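Phosphatidylserine synthase (Haemophilus influenzae, PDB 3HSI) is an enzyme of the phospholipase D superfamily, with two PLD-type sequence regions in a single chain and two chains in its assembly. Local coordinates at residues Y329-S333 and Y434-V438; N383-L389 and V454-L458; V301-V305 and I415-T419; H364-V368 and T378-L382. One frame throughout, in Å; residues are numbered along the deposited sequence.

Contact 1 (Y329-S333 and Y434-V438)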
loop_
_atom_site.group_PDB
_atom_site.type_symbol
_atom_site.label_atom_id
_atom_site.label_comp_id
_atom_site.label_asym_id
_atom_site.label_seq_id
_atom_site.Cartn_x
_atom_site.Cartn_y
_atom_site.Cartn_z
ATOM N N TYR C 329 11.726 -5.674 -19.188
ATOM C CA TYR C 329 12.917 -4.863 -19.418
ATOM C C TYR C 329 13.347 -4.110 -18.190
ATOM O O TYR C 329 14.561 -3.923 -17.954
ATOM C CB TYR C 329 12.656 -3.858 -20.526
ATOM C CG TYR C 329 12.491 -4.464 -21.902
ATOM C CD1 TYR C 329 13.572 -4.557 -22.765
ATOM C CD2 TYR C 329 11.248 -4.932 -22.344
ATOM C CE1 TYR C 329 13.433 -5.080 -24.064
ATOM C CE2 TYR C 329 11.100 -5.477 -23.630
ATOM C CZ TYR C 329 12.202 -5.527 -24.477
ATOM O OH TYR C 329 12.086 -6.067 -25.726
ATOM N N LEU C 330 12.355 -3.610 -17.448
ATOM C CA LEU C 330 12.613 -3.068 -16.129
ATOM C C LEU C 330 13.353 -4.089 -15.226
ATOM O O LEU C 330 14.372 -3.751 -14.609
ATOM C CB LEU C 330 11.317 -2.571 -15.473
ATOM C CG LEU C 330 11.455 -1.967 -14.060
ATOM C CD1 LEU C 330 12.449 -0.789 -13.999
ATOM C CD2 LEU C 330 10.100 -1.531 -13.508
ATOM N N TYR C 331 12.859 -5.330 -15.185
ATOM C CA TYR C 331 13.496 -6.380 -14.367
ATOM C C TYR C 331 14.868 -6.727 -14.861
ATOM O O TYR C 331 15.757 -6.903 -14.057
ATOM C CB TYR C 331 12.648 -7.662 -14.251
ATOM C CG TYR C 331 11.308 -7.379 -13.614
ATOM C CD1 TYR C 331 11.221 -6.558 -12.507
ATOM C CD2 TYR C 331 10.125 -7.900 -14.147
ATOM C CE1 TYR C 331 9.995 -6.267 -11.923
ATOM C CE2 TYR C 331 8.886 -7.605 -13.568
ATOM C CZ TYR C 331 8.839 -6.796 -12.451
ATOM O OH TYR C 331 7.639 -6.489 -11.848
ATOM N N GLU C 332 15.036 -6.831 -16.173
ATOM C CA GLU C 332 16.339 -7.170 -16.713
ATOM C C GLU C 332 17.332 -6.074 -16.349
ATOM O O GLU C 332 18.445 -6.365 -15.922
ATOM C CB GLU C 332 16.285 -7.339 -18.219
ATOM C CG GLU C 332 17.485 -8.097 -18.794
ATOM C CD GLU C 332 17.527 -8.088 -20.339
ATOM O OE1 GLU C 332 17.645 -9.183 -20.929
ATOM O OE2 GLU C 332 17.434 -7.000 -20.969
ATOM N N SER C 333 16.951 -4.812 -16.500
ATOM C CA SER C 333 17.951 -3.788 -16.248
ATOM C C SER C 333 18.319 -3.691 -14.761
ATOM O O SER C 333 19.451 -3.356 -14.428
ATOM C CB SER C 333 17.587 -2.431 -16.878
ATOM O OG SER C 333 16.285 -2.078 -16.568
ATOM N N TYR C 434 17.310 -1.796 -26.528
ATOM C CA TYR C 434 15.881 -2.031 -26.304
ATOM C C TYR C 434 14.998 -1.365 -27.366
ATOM O O TYR C 434 15.374 -0.325 -27.906
ATOM C CB TYR C 434 15.459 -1.495 -24.929
ATOM C CG TYR C 434 15.951 -2.275 -23.734
ATOM C CD1 TYR C 434 16.578 -3.531 -23.871
ATOM C CD2 TYR C 434 15.769 -1.759 -22.452
ATOM C CE1 TYR C 434 17.027 -4.242 -22.733
ATOM C CE2 TYR C 434 16.188 -2.451 -21.321
ATOM C CZ TYR C 434 16.815 -3.681 -21.463
ATOM O OH TYR C 434 17.198 -4.329 -20.317
ATOM N N PRO C 435 13.799 -1.926 -27.627
ATOM C CA PRO C 435 12.859 -1.246 -28.512
ATOM C C PRO C 435 12.626 0.194 -28.085
ATOM O O PRO C 435 12.580 0.494 -26.879
ATOM C CB PRO C 435 11.577 -2.064 -28.352
ATOM C CG PRO C 435 12.081 -3.443 -28.121
ATOM C CD PRO C 435 13.308 -3.265 -27.244
ATOM N N GLU C 436 12.480 1.070 -29.074
ATOM C CA GLU C 436 12.360 2.513 -28.860
ATOM C C GLU C 436 11.240 2.943 -27.899
ATOM O O GLU C 436 11.448 3.874 -27.128
ATOM C CB GLU C 436 12.259 3.274 -30.216
ATOM N N PRO C 437 10.056 2.283 -27.947
ATOM C CA PRO C 437 8.992 2.654 -26.997
ATOM C C PRO C 437 9.286 2.214 -25.556
ATOM O O PRO C 437 8.843 2.869 -24.608
ATOM C CB PRO C 437 7.741 1.938 -27.537
ATOM C CG PRO C 437 8.191 0.987 -28.542
ATOM C CD PRO C 437 9.587 1.308 -28.957
ATOM N N VAL C 438 10.026 1.119 -25.399
ATOM C CA VAL C 438 10.463 0.670 -24.073
ATOM C C VAL C 438 11.457 1.686 -23.494
ATOM O O VAL C 438 11.340 2.095 -22.338
ATOM C CB VAL C 438 11.131 -0.706 -24.158
ATOM C CG1 VAL C 438 11.924 -0.999 -22.912
ATOM C CG2 VAL C 438 10.097 -1.769 -24.450
#

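Contact 2 (N383-L389 and V454-L458)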
loop_
_atom_site.group_PDB
_atom_site.type_symbol
_atom_site.label_atom_id
_atom_site.label_comp_id
_atom_site.label_asym_id
_atom_site.label_seq_id
_atom_site.Cartn_x
_atom_site.Cartn_y
_atom_site.Cartn_z
ATOM N N ASN C 383 9.189 -10.799 -3.695
ATOM C CA ASN C 383 9.103 -9.395 -4.130
ATOM C C ASN C 383 8.454 -8.509 -3.057
ATOM O O ASN C 383 7.853 -9.031 -2.132
ATOM C CB ASN C 383 8.371 -9.310 -5.483
ATOM C CG ASN C 383 6.927 -9.800 -5.433
ATOM O OD1 ASN C 383 6.400 -10.256 -4.403
ATOM N ND2 ASN C 383 6.272 -9.706 -6.564
ATOM N N PRO C 384 8.557 -7.166 -3.170
ATOM C CA PRO C 384 7.895 -6.330 -2.158
ATOM C C PRO C 384 6.375 -6.544 -1.948
ATOM O O PRO C 384 5.924 -6.360 -0.820
ATOM C CB PRO C 384 8.156 -4.907 -2.653
ATOM C CG PRO C 384 9.501 -5.080 -3.431
ATOM C CD PRO C 384 9.284 -6.349 -4.157
ATOM N N ARG C 385 5.613 -6.892 -2.994
ATOM C CA ARG C 385 4.168 -7.269 -2.864
ATOM C C ARG C 385 3.975 -8.382 -1.844
ATOM O O ARG C 385 3.088 -8.321 -0.979
ATOM C CB ARG C 385 3.624 -7.878 -4.174
ATOM C CG ARG C 385 3.167 -6.928 -5.233
ATOM C CD ARG C 385 2.172 -7.640 -6.149
ATOM N NE ARG C 385 0.876 -7.802 -5.483
ATOM C CZ ARG C 385 -0.023 -6.835 -5.346
ATOM N NH1 ARG C 385 0.231 -5.621 -5.819
ATOM N NH2 ARG C 385 -1.173 -7.065 -4.716
ATOM N N ALA C 386 4.768 -9.442 -2.020
ATOM C CA ALA C 386 4.774 -10.590 -1.105
ATOM C C ALA C 386 5.125 -10.158 0.328
ATOM O O ALA C 386 4.591 -10.694 1.294
ATOM C CB ALA C 386 5.728 -11.653 -1.605
ATOM N N TRP C 387 5.972 -9.148 0.475
ATOM C CA TRP C 387 6.352 -8.699 1.824
ATOM C C TRP C 387 5.338 -7.810 2.540
ATOM O O TRP C 387 5.500 -7.478 3.731
ATOM C CB TRP C 387 7.721 -8.000 1.798
ATOM C CG TRP C 387 8.793 -8.848 2.424
ATOM C CD1 TRP C 387 9.508 -8.569 3.560
ATOM C CD2 TRP C 387 9.253 -10.127 1.961
ATOM N NE1 TRP C 387 10.384 -9.599 3.830
ATOM C CE2 TRP C 387 10.241 -10.567 2.863
ATOM C CE3 TRP C 387 8.901 -10.956 0.882
ATOM C CZ2 TRP C 387 10.896 -11.799 2.713
ATOM C CZ3 TRP C 387 9.542 -12.181 0.739
ATOM C CH2 TRP C 387 10.532 -12.583 1.639
ATOM N N ARG C 388 4.290 -7.395 1.847
ATOM C CA ARG C 388 3.439 -6.409 2.459
ATOM C C ARG C 388 1.994 -6.616 2.123
ATOM O O ARG C 388 1.130 -6.424 2.974
ATOM C CB ARG C 388 3.901 -5.010 2.008
ATOM C CG ARG C 388 3.226 -3.880 2.671
ATOM C CD ARG C 388 3.636 -2.554 1.993
ATOM N NE ARG C 388 4.955 -2.044 2.393
ATOM C CZ ARG C 388 6.115 -2.330 1.788
ATOM N NH1 ARG C 388 6.167 -3.165 0.748
ATOM N NH2 ARG C 388 7.248 -1.791 2.233
ATOM N N LEU C 389 1.721 -6.979 0.876
ATOM C CA LEU C 389 0.346 -6.971 0.392
ATOM C C LEU C 389 -0.320 -8.354 0.334
ATOM O O LEU C 389 -1.473 -8.490 0.741
ATOM C CB LEU C 389 0.252 -6.273 -0.964
ATOM C CG LEU C 389 0.896 -4.879 -1.037
ATOM C CD1 LEU C 389 0.940 -4.361 -2.471
ATOM C CD2 LEU C 389 0.154 -3.900 -0.122
ATOM N N VAL C 454 6.501 0.920 -9.257
ATOM C CA VAL C 454 6.255 -0.305 -9.990
ATOM C C VAL C 454 6.825 -1.539 -9.272
ATOM O O VAL C 454 6.123 -2.546 -9.126
ATOM C CB VAL C 454 6.820 -0.222 -11.411
ATOM C CG1 VAL C 454 6.521 -1.492 -12.144
ATOM C CG2 VAL C 454 6.245 0.998 -12.139
ATOM N N LYS C 455 8.081 -1.446 -8.834
ATOM C CA LYS C 455 8.731 -2.520 -8.072
ATOM C C LYS C 455 8.017 -2.869 -6.766
ATOM O O LYS C 455 7.868 -4.041 -6.450
ATOM C CB LYS C 455 10.186 -2.185 -7.753
ATOM C CG LYS C 455 11.100 -2.122 -8.943
ATOM C CD LYS C 455 12.527 -1.932 -8.445
ATOM C CE LYS C 455 13.174 -0.755 -9.125
ATOM N NZ LYS C 455 14.653 -0.746 -8.898
HETATM N N MSE C 456 7.599 -1.857 -6.009
HETATM C CA MSE C 456 6.907 -2.080 -4.717
HETATM C C MSE C 456 5.493 -2.632 -4.839
HETATM O O MSE C 456 5.014 -3.319 -3.938
HETATM C CB MSE C 456 6.863 -0.802 -3.890
HETATM C CG MSE C 456 8.167 -0.475 -3.221
HETATM SE SE MSE C 456 8.129 1.313 -2.475
HETATM C CE MSE C 456 7.252 2.316 -3.921
ATOM N N ILE C 457 4.809 -2.335 -5.938
ATOM C CA ILE C 457 3.409 -2.734 -6.021
ATOM C C ILE C 457 3.099 -3.765 -7.089
ATOM O O ILE C 457 2.083 -4.416 -7.025
ATOM C CB ILE C 457 2.481 -1.530 -6.168
ATOM C CG1 ILE C 457 2.888 -0.422 -5.190
ATOM C CG2 ILE C 457 1.043 -1.956 -5.900
ATOM C CD1 ILE C 457 2.014 0.790 -5.272
ATOM N N LEU C 458 3.969 -3.905 -8.077
ATOM C CA LEU C 458 3.836 -4.960 -9.071
ATOM C C LEU C 458 5.017 -5.900 -8.914
ATOM O O LEU C 458 4.856 -7.055 -8.541
ATOM C CB LEU C 458 3.810 -4.390 -10.501
ATOM C CG LEU C 458 2.626 -3.496 -10.910
ATOM C CD1 LEU C 458 2.749 -3.049 -12.378
ATOM C CD2 LEU C 458 1.269 -4.181 -10.666
HETATM O O HOH W 1 6.351 -6.298 -5.842
#

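Contact 3 (V301-V305 and I415-T419)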
loop_
_atom_site.group_PDB
_atom_site.type_symbol
_atom_site.label_atom_id
_atom_site.label_comp_id
_atom_site.label_asym_id
_atom_site.label_seq_id
_atom_site.Cartn_x
_atom_site.Cartn_y
_atom_site.Cartn_z
ATOM N N VAL C 301 26.142 -17.941 -3.897
ATOM C CA VAL C 301 24.763 -17.600 -4.190
ATOM C C VAL C 301 24.497 -17.905 -5.650
ATOM O O VAL C 301 25.266 -17.506 -6.537
ATOM C CB VAL C 301 24.444 -16.073 -3.945
ATOM C CG1 VAL C 301 22.961 -15.761 -4.331
ATOM C CG2 VAL C 301 24.770 -15.660 -2.501
ATOM N N GLU C 302 23.402 -18.612 -5.885
ATOM C CA GLU C 302 22.964 -18.901 -7.222
ATOM C C GLU C 302 21.547 -18.328 -7.398
ATOM O O GLU C 302 20.665 -18.610 -6.622
ATOM C CB GLU C 302 22.982 -20.426 -7.445
ATOM C CG GLU C 302 22.482 -20.827 -8.814
ATOM C CD GLU C 302 22.427 -22.336 -9.022
ATOM O OE1 GLU C 302 22.821 -23.105 -8.099
ATOM O OE2 GLU C 302 22.006 -22.759 -10.132
ATOM N N ILE C 303 21.327 -17.534 -8.434
ATOM C CA ILE C 303 20.006 -16.972 -8.666
ATOM C C ILE C 303 19.556 -17.374 -10.046
ATOM O O ILE C 303 20.311 -17.234 -11.021
ATOM C CB ILE C 303 20.021 -15.428 -8.524
ATOM C CG1 ILE C 303 20.554 -15.044 -7.129
ATOM C CG2 ILE C 303 18.602 -14.870 -8.799
ATOM C CD1 ILE C 303 20.837 -13.514 -6.913
ATOM N N ILE C 304 18.353 -17.928 -10.127
ATOM C CA ILE C 304 17.829 -18.386 -11.394
ATOM C C ILE C 304 16.558 -17.605 -11.682
ATOM O O ILE C 304 15.613 -17.673 -10.923
ATOM C CB ILE C 304 17.506 -19.926 -11.362
ATOM C CG1 ILE C 304 18.647 -20.689 -10.674
ATOM C CG2 ILE C 304 17.227 -20.443 -12.784
ATOM C CD1 ILE C 304 18.525 -22.311 -10.656
ATOM N N VAL C 305 16.547 -16.858 -12.779
ATOM C CA VAL C 305 15.373 -16.103 -13.220
ATOM C C VAL C 305 15.147 -16.372 -14.687
ATOM O O VAL C 305 16.011 -16.935 -15.359
ATOM C CB VAL C 305 15.569 -14.563 -13.029
ATOM C CG1 VAL C 305 15.534 -14.230 -11.569
ATOM C CG2 VAL C 305 16.893 -14.110 -13.642
ATOM N N ILE C 415 15.719 -28.174 -13.617
ATOM C CA ILE C 415 15.510 -26.734 -13.671
ATOM C C ILE C 415 16.577 -26.024 -14.508
ATOM O O ILE C 415 16.235 -25.207 -15.371
ATOM C CB ILE C 415 15.384 -26.113 -12.270
ATOM C CG1 ILE C 415 14.042 -26.490 -11.665
ATOM C CG2 ILE C 415 15.460 -24.566 -12.335
ATOM C CD1 ILE C 415 13.994 -26.351 -10.151
ATOM N N ARG C 416 17.851 -26.393 -14.312
ATOM C CA ARG C 416 18.975 -25.728 -14.978
ATOM C C ARG C 416 19.095 -26.030 -16.470
ATOM O O ARG C 416 19.893 -25.369 -17.163
ATOM C CB ARG C 416 20.275 -26.126 -14.285
ATOM C CG ARG C 416 20.415 -25.506 -12.892
ATOM C CD ARG C 416 21.743 -25.901 -12.278
ATOM N NE ARG C 416 21.868 -25.433 -10.906
ATOM C CZ ARG C 416 22.043 -26.226 -9.844
ATOM N NH1 ARG C 416 22.094 -27.553 -9.984
ATOM N NH2 ARG C 416 22.130 -25.682 -8.628
ATOM N N GLN C 417 18.321 -27.021 -16.960
ATOM C CA GLN C 417 18.470 -27.497 -18.347
ATOM C C GLN C 417 18.341 -26.391 -19.379
ATOM O O GLN C 417 19.142 -26.333 -20.304
ATOM C CB GLN C 417 17.496 -28.632 -18.721
ATOM C CG GLN C 417 17.783 -29.986 -18.068
ATOM C CD GLN C 417 19.130 -30.560 -18.509
ATOM O OE1 GLN C 417 19.623 -30.269 -19.604
ATOM N NE2 GLN C 417 19.749 -31.344 -17.633
ATOM N N HIS C 418 17.318 -25.553 -19.246
ATOM C CA HIS C 418 17.094 -24.474 -20.212
ATOM C C HIS C 418 17.698 -23.155 -19.772
ATOM O O HIS C 418 17.222 -22.105 -20.199
ATOM C CB HIS C 418 15.607 -24.309 -20.505
ATOM C CG HIS C 418 14.993 -25.496 -21.170
ATOM N ND1 HIS C 418 15.380 -25.926 -22.418
ATOM C CD2 HIS C 418 14.019 -26.348 -20.767
ATOM C CE1 HIS C 418 14.668 -26.984 -22.766
ATOM N NE2 HIS C 418 13.822 -27.252 -21.787
ATOM N N THR C 419 18.746 -23.210 -18.932
ATOM C CA THR C 419 19.425 -22.000 -18.440
ATOM C C THR C 419 20.816 -21.817 -19.015
ATOM O O THR C 419 21.455 -22.764 -19.434
ATOM C CB THR C 419 19.652 -21.999 -16.907
ATOM O OG1 THR C 419 20.588 -23.040 -16.576
ATOM C CG2 THR C 419 18.332 -22.158 -16.143
#

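Contact 4 (H364-V368 and T378-L382)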
loop_
_atom_site.group_PDB
_atom_site.type_symbol
_atom_site.label_atom_id
_atom_site.label_comp_id
_atom_site.label_asym_id
_atom_site.label_seq_id
_atom_site.Cartn_x
_atom_site.Cartn_y
_atom_site.Cartn_z
ATOM N N HIS C 364 7.984 -19.313 -14.286
ATOM C CA HIS C 364 7.357 -18.885 -13.055
ATOM C C HIS C 364 7.826 -19.694 -11.823
ATOM O O HIS C 364 7.007 -20.021 -10.976
ATOM C CB HIS C 364 5.853 -19.047 -13.219
ATOM C CG HIS C 364 5.046 -18.330 -12.186
ATOM N ND1 HIS C 364 4.230 -18.997 -11.279
ATOM C CD2 HIS C 364 4.921 -17.006 -11.917
ATOM C CE1 HIS C 364 3.637 -18.108 -10.501
ATOM N NE2 HIS C 364 4.046 -16.896 -10.861
ATOM N N LEU C 365 9.112 -20.026 -11.725
ATOM C CA LEU C 365 9.598 -20.811 -10.579
ATOM C C LEU C 365 9.967 -19.920 -9.405
ATOM O O LEU C 365 10.539 -18.824 -9.571
ATOM C CB LEU C 365 10.840 -21.642 -10.933
ATOM C CG LEU C 365 10.852 -22.622 -12.084
ATOM C CD1 LEU C 365 12.298 -23.058 -12.277
ATOM C CD2 LEU C 365 10.048 -23.795 -11.783
ATOM N N LYS C 366 9.626 -20.413 -8.225
ATOM C CA LYS C 366 9.980 -19.795 -6.933
ATOM C C LYS C 366 10.584 -20.924 -6.091
ATOM O O LYS C 366 10.141 -22.075 -6.180
ATOM C CB LYS C 366 8.726 -19.285 -6.205
ATOM C CG LYS C 366 7.710 -18.477 -7.030
ATOM C CD LYS C 366 6.576 -19.354 -7.492
ATOM C CE LYS C 366 5.552 -18.554 -8.273
ATOM N NZ LYS C 366 4.795 -17.461 -7.497
ATOM N N GLY C 367 11.593 -20.597 -5.296
ATOM C CA GLY C 367 12.206 -21.543 -4.369
ATOM C C GLY C 367 13.402 -20.952 -3.650
ATOM O O GLY C 367 14.005 -19.950 -4.090
ATOM N N VAL C 368 13.709 -21.522 -2.498
ATOM C CA VAL C 368 14.901 -21.138 -1.715
ATOM C C VAL C 368 15.486 -22.431 -1.213
ATOM O O VAL C 368 14.770 -23.277 -0.713
ATOM C CB VAL C 368 14.589 -20.211 -0.511
ATOM C CG1 VAL C 368 15.853 -19.990 0.314
ATOM C CG2 VAL C 368 13.999 -18.831 -0.963
ATOM N N THR C 378 7.385 -22.666 -1.781
ATOM C CA THR C 378 6.584 -21.533 -1.500
ATOM C C THR C 378 5.974 -20.990 -2.761
ATOM O O THR C 378 6.529 -21.163 -3.855
ATOM C CB THR C 378 7.399 -20.467 -0.739
ATOM O OG1 THR C 378 6.519 -19.474 -0.236
ATOM C CG2 THR C 378 8.501 -19.808 -1.608
ATOM N N GLY C 379 4.818 -20.357 -2.620
ATOM C CA GLY C 379 4.269 -19.585 -3.707
ATOM C C GLY C 379 4.777 -18.156 -3.661
ATOM O O GLY C 379 4.403 -17.348 -4.503
ATOM N N ASN C 380 5.660 -17.855 -2.712
ATOM C CA ASN C 380 6.165 -16.475 -2.511
ATOM C C ASN C 380 7.128 -16.056 -3.654
ATOM O O ASN C 380 8.138 -16.701 -3.906
ATOM C CB ASN C 380 6.797 -16.370 -1.109
ATOM C CG ASN C 380 7.174 -14.948 -0.720
ATOM O OD1 ASN C 380 7.758 -14.194 -1.498
ATOM N ND2 ASN C 380 6.855 -14.589 0.503
ATOM N N ASN C 381 6.778 -14.979 -4.358
ATOM C CA ASN C 381 7.575 -14.466 -5.482
ATOM C C ASN C 381 8.812 -13.723 -5.012
ATOM O O ASN C 381 9.584 -13.222 -5.839
ATOM C CB ASN C 381 6.743 -13.506 -6.354
ATOM C CG ASN C 381 5.682 -14.209 -7.166
ATOM O OD1 ASN C 381 5.905 -15.293 -7.685
ATOM N ND2 ASN C 381 4.523 -13.587 -7.296
ATOM N N LEU C 382 9.036 -13.634 -3.706
ATOM C CA LEU C 382 10.235 -12.933 -3.233
ATOM C C LEU C 382 10.315 -11.507 -3.785
ATOM O O LEU C 382 11.370 -11.052 -4.281
ATOM C CB LEU C 382 11.494 -13.731 -3.589
ATOM C CG LEU C 382 11.518 -15.109 -2.902
ATOM C CD1 LEU C 382 12.632 -16.018 -3.469
ATOM C CD2 LEU C 382 11.676 -14.908 -1.399
HETATM O O HOH W 2 8.655 -23.679 -4.257
#

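Contact 1 (Y329-S333 and Y434-V438)
Both tyrosines of the pair Tyr329 and Tyr434 hold CG beside the backbone N, with chi1 at -69° and -71°, and this sends the two rings past each other in opposite directions. They meet as a T-shaped (edge-to-face) stack. The edge of Tyr329 points into the face of Tyr434, the ring centroids lie 4.6 Å apart and the planes are turned by 76°. Tyr329 CD1 does the touching, poised over the centre of the Tyr434 ring and 3.4 Å from its CD1. Beyond the stack, the Tyr434 hydroxyl donates to Glu332: the bond from Tyr434 OH to Glu332 OE2 is 2.8 Å and uses the anti lone pair of the carboxylate. The other oxygen, Glu332 OE1, is in a salt bridge with Lys308, so both carboxylate oxygens have a partner. Apolar groups pack on Tyr329 as well. Val438 CG1 forms a CH-pi contact over one face, 4.0 Å from the centroid of the Tyr329 ring, while Pro435 CD comes obliquely to within 3.4 Å of Tyr329 OH. Leu442, one turn further along, also touches both tyrosines. The arrangement is that of a helix start packed against another helix: Pro435 stands at the N-cap of helix 436-447, whose first turn and preceding loop lie against helix 327-341 through a largely aromatic interface.

Contact 2 (N383-L389 and V454-L458)
An Asx motif opens the loop 383-389, where Asn383 and the next two residues meet the C-terminal end of the chain, 454-458. Asn383 OD1 accepts from Ala386 N at 3.0 Å, and the helix-like turn this shapes presents Pro384 and Arg385 to the end of helix 450-457. Arg385 supplies the direct polar link. Its chain bends at chi3 (74°), and NH1 gives a short 2.5 Å bond to Ile457 O, with the acceptor lying in the guanidinium plane and NH1 in the carbonyl plane. Leu389 CD1 lies above one face of the guanidinium, toward its rim, and also reaches Ile457 CG2, at 4.2 Å. A water forms a second bridge, accepting from Arg385 N at 3.0 Å and donating to Lys455 O at 2.8 Å. Pro384 packs against the helix end, its CB 3.7 Å from the CA of selenomethionine Met456. Val137 O takes a further bond from Arg385 NH1, and Asp390 forms a salt bridge with NH2. The loop joins strands 374-378 and 391-398, with Trp387 laid on helices 258-268 and 285-296; Val454 touches helix 327-341, and Ile457 meets Ile457 of the second subunit.

Contact 3 (V301-V305 and I415-T419)
Glu302 and Arg416 form a bidentate salt bridge in which the guanidinium is gripped side-on. Arg416 NH2 binds Glu302 OE1 at 2.7 Å, and Arg416 NE binds Glu302 OE2 at 2.8 Å with a straighter N-H...O angle of 166°. Each oxygen offers its syn lone pair, and the carboxylate and guanidinium planes are only 16° apart. Two extended chains reach out to make this pair, Glu302 with CG anti to its N (chi1 178°) and Arg416 straight from CG to NE. Glu302 OE2 is also in a salt bridge with Arg354, so two arginines share the carboxylate, which would probably stabilise its charge. Arg354 bonds Thr419 OG1 as well; that hydroxyl donates to Arg416 O at 2.5 Å, and the same carbonyl takes Thr419 N at 3.0 Å, closing the turn 416-419. In the fold, strand 300-306 runs parallel to both 273-277 and 351-356 within the mixed sheet. The end of helix 405-415 packs on this strand through Ile415 and Arg416, and the turn leads into strand 419-421, antiparallel to 351-356. Packing continues from the salt bridge along Ile304, whose CD1 approaches Ile415 CG2 at 4.2 Å while its CG2 meets Thr419 CG2 at 3.9 Å, Ile304 and Thr419 crossing at about a right angle.

Contact 4 (H364-V368 and T378-L382)
Lys366 extends to the turn 378-382, its chain bent at chi2 and chi4, and brings NZ to two acceptors. Lys366 NZ donates to Gly379 O at 3.0 Å from a position 44° above the carbonyl plane, and also to Asn381 OD1, where the modelled 2.4 Å is so short that the exact length is doubtful. His364 has its ND1 bonded to Asp173. In sequence, His364 and Lys366 fit the HxK part of the HxKxxxxD signature that marks the phospholipase D superfamily, and in relatives this signature lines the active site; the turn carrying Asn381 comes after strand 374-378, the second strand of the hairpin that begins in this signature. That turn satisfies much of its own polarity. Asn380 N donates to Thr378 OG1 at 3.1 Å, an ST turn, while Thr378 OG1 is bonded in turn to Asn393 O. Leu382 N then donates to Asn380 OD1 at 2.6 Å, in the carbonyl plane, forming an Asx turn, and Asn381 O is taken by Thr278 OG1. Between the segments a water spans the backbones, donating to Lys366 O at 2.9 Å and accepting from Thr378 N at 3.0 Å. The apolar part of the contact is Leu382 CD1, 4.0 Å from Val368 CG2, with Ile276 and Phe283 also touching Leu382.

How the contacts relate
From the N terminus, strand segment 301-305 comes first and opens contact 3, and helix segment 329-333 then opens contact 1. The short hairpin loop of contact 4 opens and closes next, within the spans of both. Contact 2 opens immediately afterwards at 383-389, in series with contact 4, and Ala386 and Trp387 touch Asn380. Contact 3 then closes at 415-419, contact 1 at 434-438 and contact 2 at the C terminus, so that these three cross one another pairwise. Contacts 3 and 4 reach the same sheet and meet through Ile415 and Leu365, while Leu330 and Val454 join contacts 1 and 2, so that helix 450-457 as well as helix 436-447 lies on helix 327-341.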